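PDB 4O7H: glutathione S-transferase from Rhodospirillum rubrum F11, which probably catalyses the conjugation of glutathione to electrophilic substrates. Local coordinates for residues W97-F102 / D163-C168; N103-E108 / H138-Y143. All coordinates share one frame; numbering follows the deposited sequence.

Contact 1 (W97-F102 / D163-C168)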
loop_
_atom_site.group_PDB
_atom_site.type_symbol
_atom_site.label_atom_id
_atom_site.label_comp_id
_atom_site.label_asym_id
_atom_site.label_seq_id
_atom_site.Cartn_x
_atom_site.Cartn_y
_atom_site.Cartn_z
ATOM N N TRP A 97 -5.384 -6.405 -1.055
ATOM C CA TRP A 97 -6.203 -6.687 -2.244
ATOM C C TRP A 97 -7.018 -5.426 -2.626
ATOM O O TRP A 97 -7.061 -5.018 -3.806
ATOM C CB TRP A 97 -7.153 -7.811 -1.966
ATOM C CG TRP A 97 -8.028 -8.110 -3.128
ATOM C CD1 TRP A 97 -9.178 -7.457 -3.465
ATOM C CD2 TRP A 97 -7.846 -9.142 -4.116
ATOM N NE1 TRP A 97 -9.707 -7.996 -4.605
ATOM C CE2 TRP A 97 -8.916 -9.060 -4.993
ATOM C CE3 TRP A 97 -6.887 -10.147 -4.306
ATOM C CZ2 TRP A 97 -9.065 -9.926 -6.094
ATOM C CZ3 TRP A 97 -7.026 -10.984 -5.363
ATOM C CH2 TRP A 97 -8.106 -10.888 -6.242
ATOM N N PHE A 98 -7.633 -4.816 -1.650
ATOM C CA PHE A 98 -8.503 -3.662 -1.943
ATOM C C PHE A 98 -7.722 -2.397 -2.074
ATOM O O PHE A 98 -7.987 -1.602 -2.980
ATOM C CB PHE A 98 -9.650 -3.560 -0.895
ATOM C CG PHE A 98 -10.655 -4.637 -1.125
ATOM C CD1 PHE A 98 -11.617 -4.521 -2.110
ATOM C CD2 PHE A 98 -10.559 -5.798 -0.406
ATOM C CE1 PHE A 98 -12.488 -5.598 -2.359
ATOM C CE2 PHE A 98 -11.397 -6.878 -0.678
ATOM C CZ PHE A 98 -12.365 -6.743 -1.645
ATOM N N ASP A 99 -6.738 -2.152 -1.191
ATOM C CA ASP A 99 -5.997 -0.870 -1.303
ATOM C C ASP A 99 -4.997 -0.811 -2.479
ATOM O O ASP A 99 -4.557 0.276 -2.864
ATOM C CB ASP A 99 -5.284 -0.514 0.011
ATOM C CG ASP A 99 -6.195 0.097 1.046
ATOM O OD1 ASP A 99 -7.297 0.682 0.730
ATOM O OD2 ASP A 99 -5.870 -0.018 2.262
ATOM N N ARG A 100 -4.621 -1.956 -3.035
ATOM C CA ARG A 100 -3.828 -2.018 -4.279
ATOM C C ARG A 100 -4.667 -2.396 -5.486
ATOM O O ARG A 100 -4.765 -1.604 -6.430
ATOM C CB ARG A 100 -2.623 -3.012 -4.143
ATOM C CG ARG A 100 -1.861 -3.261 -5.436
ATOM C CD ARG A 100 -0.484 -3.987 -5.236
ATOM N NE ARG A 100 -0.703 -5.247 -4.541
ATOM C CZ ARG A 100 -0.256 -5.555 -3.329
ATOM N NH1 ARG A 100 0.480 -4.696 -2.637
ATOM N NH2 ARG A 100 -0.599 -6.697 -2.793
ATOM N N LYS A 101 -5.117 -3.637 -5.550
ATOM C CA LYS A 101 -5.730 -4.204 -6.768
ATOM C C LYS A 101 -7.086 -3.525 -7.061
ATOM O O LYS A 101 -7.323 -3.021 -8.164
ATOM C CB LYS A 101 -5.864 -5.716 -6.713
ATOM C CG LYS A 101 -6.282 -6.335 -8.006
ATOM C CD LYS A 101 -6.489 -7.832 -7.890
ATOM C CE LYS A 101 -7.238 -8.421 -9.070
ATOM N NZ LYS A 101 -6.438 -8.415 -10.331
ATOM N N PHE A 102 -8.009 -3.549 -6.104
ATOM C CA PHE A 102 -9.285 -2.889 -6.337
ATOM C C PHE A 102 -9.070 -1.418 -6.584
ATOM O O PHE A 102 -9.676 -0.816 -7.490
ATOM C CB PHE A 102 -10.231 -3.119 -5.134
ATOM C CG PHE A 102 -11.645 -2.599 -5.332
ATOM C CD1 PHE A 102 -11.933 -1.263 -5.274
ATOM C CD2 PHE A 102 -12.668 -3.485 -5.505
ATOM C CE1 PHE A 102 -13.222 -0.821 -5.450
ATOM C CE2 PHE A 102 -13.961 -3.061 -5.649
ATOM C CZ PHE A 102 -14.243 -1.716 -5.627
ATOM N N ASP A 163 -13.033 -5.956 5.892
ATOM C CA ASP A 163 -14.390 -5.511 5.571
ATOM C C ASP A 163 -14.457 -3.986 5.460
ATOM O O ASP A 163 -15.080 -3.430 4.540
ATOM C CB ASP A 163 -15.357 -5.932 6.675
ATOM C CG ASP A 163 -15.337 -7.411 6.932
ATOM O OD1 ASP A 163 -16.098 -8.143 6.239
ATOM O OD2 ASP A 163 -14.551 -7.834 7.834
ATOM N N ILE A 164 -13.749 -3.306 6.368
ATOM C CA ILE A 164 -13.813 -1.843 6.369
ATOM C C ILE A 164 -13.219 -1.283 5.070
ATOM O O ILE A 164 -13.805 -0.428 4.406
ATOM C CB ILE A 164 -13.108 -1.274 7.563
ATOM C CG1 ILE A 164 -13.860 -1.662 8.861
ATOM C CG2 ILE A 164 -13.090 0.238 7.493
ATOM C CD1 ILE A 164 -13.050 -1.350 10.080
ATOM N N THR A 165 -12.062 -1.802 4.687
ATOM C CA THR A 165 -11.358 -1.337 3.491
ATOM C C THR A 165 -12.224 -1.577 2.230
ATOM O O THR A 165 -12.468 -0.659 1.455
ATOM C CB THR A 165 -9.979 -2.019 3.366
ATOM O OG1 THR A 165 -9.220 -1.802 4.582
ATOM C CG2 THR A 165 -9.220 -1.452 2.158
ATOM N N ALA A 166 -12.701 -2.810 2.068
ATOM C CA ALA A 166 -13.502 -3.164 0.909
ATOM C C ALA A 166 -14.796 -2.293 0.833
ATOM O O ALA A 166 -15.145 -1.749 -0.248
ATOM C CB ALA A 166 -13.878 -4.648 0.943
ATOM N N ALA A 167 -15.461 -2.102 1.970
ATOM C CA ALA A 167 -16.722 -1.376 2.017
ATOM C C ALA A 167 -16.452 0.102 1.754
ATOM O O ALA A 167 -17.287 0.786 1.140
ATOM C CB ALA A 167 -17.414 -1.583 3.364
ATOM N N CYS A 168 -15.309 0.623 2.216
ATOM C CA CYS A 168 -15.018 2.059 2.040
ATOM C C CYS A 168 -14.737 2.334 0.559
ATOM O O CYS A 168 -15.211 3.336 -0.003
ATOM C CB CYS A 168 -13.919 2.542 2.943
ATOM S SG CYS A 168 -14.473 2.740 4.637
#

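Contact 2 (N103-E108 / H138-Y143)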
loop_
_atom_site.group_PDB
_atom_site.type_symbol
_atom_site.label_atom_id
_atom_site.label_comp_id
_atom_site.label_asym_id
_atom_site.label_seq_id
_atom_site.Cartn_x
_atom_site.Cartn_y
_atom_site.Cartn_z
ATOM N N ASN A 103 -8.182 -0.803 -5.794
ATOM C CA ASN A 103 -7.927 0.610 -5.906
ATOM C C ASN A 103 -7.455 0.985 -7.313
ATOM O O ASN A 103 -7.908 1.981 -7.867
ATOM C CB ASN A 103 -6.917 1.058 -4.870
ATOM C CG ASN A 103 -6.675 2.545 -4.906
ATOM O OD1 ASN A 103 -7.574 3.339 -4.702
ATOM N ND2 ASN A 103 -5.428 2.935 -5.268
ATOM N N ARG A 104 -6.514 0.204 -7.853
ATOM C CA ARG A 104 -5.946 0.533 -9.158
ATOM C C ARG A 104 -6.920 0.256 -10.291
ATOM O O ARG A 104 -6.925 0.998 -11.286
ATOM C CB ARG A 104 -4.597 -0.214 -9.378
ATOM C CG ARG A 104 -3.507 0.335 -8.460
ATOM C CD ARG A 104 -3.026 1.782 -8.750
ATOM N NE ARG A 104 -2.335 1.895 -10.053
ATOM C CZ ARG A 104 -1.044 1.607 -10.251
ATOM N NH1 ARG A 104 -0.283 1.225 -9.237
ATOM N NH2 ARG A 104 -0.519 1.712 -11.462
ATOM N N GLU A 105 -7.710 -0.799 -10.158
ATOM C CA GLU A 105 -8.556 -1.293 -11.228
ATOM C C GLU A 105 -9.922 -0.607 -11.274
ATOM O O GLU A 105 -10.583 -0.607 -12.324
ATOM C CB GLU A 105 -8.766 -2.800 -11.093
ATOM C CG GLU A 105 -7.489 -3.611 -11.329
ATOM C CD GLU A 105 -7.618 -5.125 -11.165
ATOM O OE1 GLU A 105 -8.677 -5.659 -10.799
ATOM O OE2 GLU A 105 -6.614 -5.837 -11.446
ATOM N N VAL A 106 -10.365 -0.067 -10.141
ATOM C CA VAL A 106 -11.733 0.441 -9.999
ATOM C C VAL A 106 -11.791 1.846 -9.360
ATOM O O VAL A 106 -12.275 2.819 -9.923
ATOM C CB VAL A 106 -12.585 -0.568 -9.186
ATOM C CG1 VAL A 106 -14.023 -0.066 -9.116
ATOM C CG2 VAL A 106 -12.538 -2.007 -9.721
ATOM N N THR A 107 -11.334 1.968 -8.113
ATOM C CA THR A 107 -11.459 3.210 -7.403
ATOM C C THR A 107 -10.765 4.405 -8.051
ATOM O O THR A 107 -11.371 5.477 -8.252
ATOM C CB THR A 107 -10.925 3.071 -5.967
ATOM O OG1 THR A 107 -11.472 1.872 -5.404
ATOM C CG2 THR A 107 -11.386 4.282 -5.147
ATOM N N GLU A 108 -9.492 4.233 -8.405
ATOM C CA GLU A 108 -8.758 5.328 -9.019
ATOM C C GLU A 108 -9.429 5.857 -10.267
ATOM O O GLU A 108 -9.689 7.042 -10.317
ATOM C CB GLU A 108 -7.313 4.956 -9.343
ATOM C CG GLU A 108 -6.417 5.102 -8.156
ATOM C CD GLU A 108 -4.936 4.897 -8.467
ATOM O OE1 GLU A 108 -4.581 4.520 -9.592
ATOM O OE2 GLU A 108 -4.156 5.102 -7.539
ATOM N N HIS A 138 -16.916 -5.977 -11.403
ATOM C CA HIS A 138 -17.542 -7.295 -11.357
ATOM C C HIS A 138 -16.623 -8.417 -10.783
ATOM O O HIS A 138 -17.077 -9.248 -10.017
ATOM C CB HIS A 138 -17.992 -7.702 -12.759
ATOM C CG HIS A 138 -19.216 -6.996 -13.228
ATOM N ND1 HIS A 138 -20.486 -7.423 -12.927
ATOM C CD2 HIS A 138 -19.361 -5.889 -13.987
ATOM C CE1 HIS A 138 -21.363 -6.609 -13.475
ATOM N NE2 HIS A 138 -20.708 -5.665 -14.115
ATOM N N THR A 139 -15.368 -8.462 -11.197
ATOM C CA THR A 139 -14.437 -9.504 -10.748
ATOM C C THR A 139 -14.256 -9.428 -9.244
ATOM O O THR A 139 -14.234 -10.443 -8.546
ATOM C CB THR A 139 -13.073 -9.322 -11.414
ATOM O OG1 THR A 139 -13.257 -9.134 -12.836
ATOM C CG2 THR A 139 -12.197 -10.493 -11.159
ATOM N N HIS A 140 -14.158 -8.194 -8.751
ATOM C CA HIS A 140 -14.050 -7.987 -7.297
ATOM C C HIS A 140 -15.276 -8.364 -6.505
ATOM O O HIS A 140 -15.164 -8.917 -5.400
ATOM C CB HIS A 140 -13.639 -6.561 -7.003
ATOM C CG HIS A 140 -12.259 -6.283 -7.467
ATOM N ND1 HIS A 140 -11.151 -6.572 -6.692
ATOM C CD2 HIS A 140 -11.792 -5.801 -8.642
ATOM C CE1 HIS A 140 -10.059 -6.296 -7.386
ATOM N NE2 HIS A 140 -10.420 -5.852 -8.579
ATOM N N LEU A 141 -16.450 -7.999 -7.038
ATOM C CA LEU A 141 -17.677 -8.417 -6.409
ATOM C C LEU A 141 -17.868 -9.922 -6.402
ATOM O O LEU A 141 -18.372 -10.438 -5.425
ATOM C CB LEU A 141 -18.886 -7.745 -7.027
ATOM C CG LEU A 141 -18.967 -6.257 -6.696
ATOM C CD1 LEU A 141 -19.874 -5.554 -7.697
ATOM C CD2 LEU A 141 -19.418 -5.982 -5.261
ATOM N N ARG A 142 -17.440 -10.612 -7.462
ATOM C CA ARG A 142 -17.516 -12.074 -7.473
ATOM C C ARG A 142 -16.626 -12.677 -6.381
ATOM O O ARG A 142 -16.995 -13.669 -5.710
ATOM C CB ARG A 142 -17.116 -12.665 -8.851
ATOM C CG ARG A 142 -18.107 -12.416 -9.966
ATOM C CD ARG A 142 -17.926 -13.409 -11.136
ATOM N NE ARG A 142 -16.627 -13.260 -11.769
ATOM C CZ ARG A 142 -16.349 -12.350 -12.696
ATOM N NH1 ARG A 142 -17.285 -11.500 -13.101
ATOM N NH2 ARG A 142 -15.123 -12.283 -13.199
ATOM N N TYR A 143 -15.460 -12.065 -6.168
ATOM C CA TYR A 143 -14.553 -12.540 -5.133
ATOM C C TYR A 143 -15.104 -12.330 -3.738
ATOM O O TYR A 143 -15.026 -13.173 -2.880
ATOM C CB TYR A 143 -13.179 -11.868 -5.299
ATOM C CG TYR A 143 -12.104 -12.408 -4.428
ATOM C CD1 TYR A 143 -11.954 -13.777 -4.251
ATOM C CD2 TYR A 143 -11.242 -11.560 -3.761
ATOM C CE1 TYR A 143 -10.946 -14.282 -3.442
ATOM C CE2 TYR A 143 -10.230 -12.047 -2.965
ATOM C CZ TYR A 143 -10.083 -13.407 -2.809
ATOM O OH TYR A 143 -9.140 -13.931 -1.991
#

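Contact 1 (W97-F102 / D163-C168)
Phe98 of helix 85-119 lays its ring against Ala166 of helix 161-175, inside the all-helical C-terminal domain of the glutathione S-transferase fold. The segments 97-102 and 163-168 run at 37° to each other, with axes 9.2 Å apart. Phe98 and Ala166 are the residues whose backbones come nearest, with CA atoms 5.8 Å apart. This is the tight part. The CB of Ala166 stands over the middle of the Phe98 ring in a CH-pi contact, 3.5 Å from the ring centroid and almost on its normal. CD1 of Trp97 covers the opposite face, so the ring is clamped between an indole and a methyl. Were Phe98 replaced by an alanine, the space between Trp97 CD1 and Ala166 CB would probably be left unfilled, and the CH-pi contact would go. Trp190 of helix 185-195 also packs on Ala166.

In contrast to this buried pair, Asp99, Arg100 and Lys101 of segment 97-102 are partly exposed. Arg100 and Lys101 make no contact with 163-168; Arg100 forms salt bridges with Glu47 and Asp63 of the second subunit. Asp99 does meet Thr165. Its OD2 takes a hydrogen bond from Trp65 and a salt bridge from Lys15, which also bonds to Thr165 OG1. With OG1 turned beside its own backbone N (chi1 -55°), Thr165 presents its methyl to Asp99, and CG2 lies 3.2 Å from Asp99 OD1.

Contact 2 (N103-E108 / H138-Y143)
His140 of helix 127-150 reaches across to Glu105 of helix 85-119 and meets it at about a right angle. The imidazole uses its NE2 edge. NE2 donates to Glu105 OE1 over 2.8 Å, and the N-H points nearly straight at the oxygen, at 163°. OE1 lies close to the ring plane. The carboxylate does not share that plane; the two planes are 66° apart. The donor meets OE1 on its anti side, tilted out of the carboxylate plane. Glu105 is extended beyond CG (chi2 178°), and this carries the carboxylate out to the ring edge.

Val106 adds an apolar touch. Its CG2 comes obliquely to His140 CD2, 4.0 Å away, and the two side chains lie alongside, running opposite ways. The backbones stay well apart, with the CA atoms of Val106 and His140 separated by 9.1 Å, so the contact between the two segments is made by side chains.

Both polar groups have second partners. His140 ND1 is hydrogen-bonded to Trp97 NE1, and Glu105 OE2 forms a salt bridge with Lys101. With both nitrogens engaged, the imidazole is probably fixed in its rotation. The lysine is likely to steady the negative charge of the carboxylate. The result is a histidine-carboxylate hydrogen bond joining two long helices of the glutathione S-transferase C-terminal domain.

In the fold
Both contacts are buried and both use helix 85-119, which meets helix 161-175 in contact 1 and helix 127-150 in contact 2. Contact 1 is the deeper, its centre about 7 Å from the centre of the chain against about 13 Å for contact 2. It also buries more surface, 194 Å² against 104 Å². Its direct chemistry is mainly apolar, whereas contact 2 rests on a polar bond with little apolar packing. Their centres are about 9 Å apart, and Phe102, in segment 97-102, packs edge-to-face with His140 of contact 2. Contact 2 is nested within the chain loop closed by contact 1. Each contact also borders the second subunit: in contact 2, Arg104 forms a salt bridge with Glu108 of that subunit.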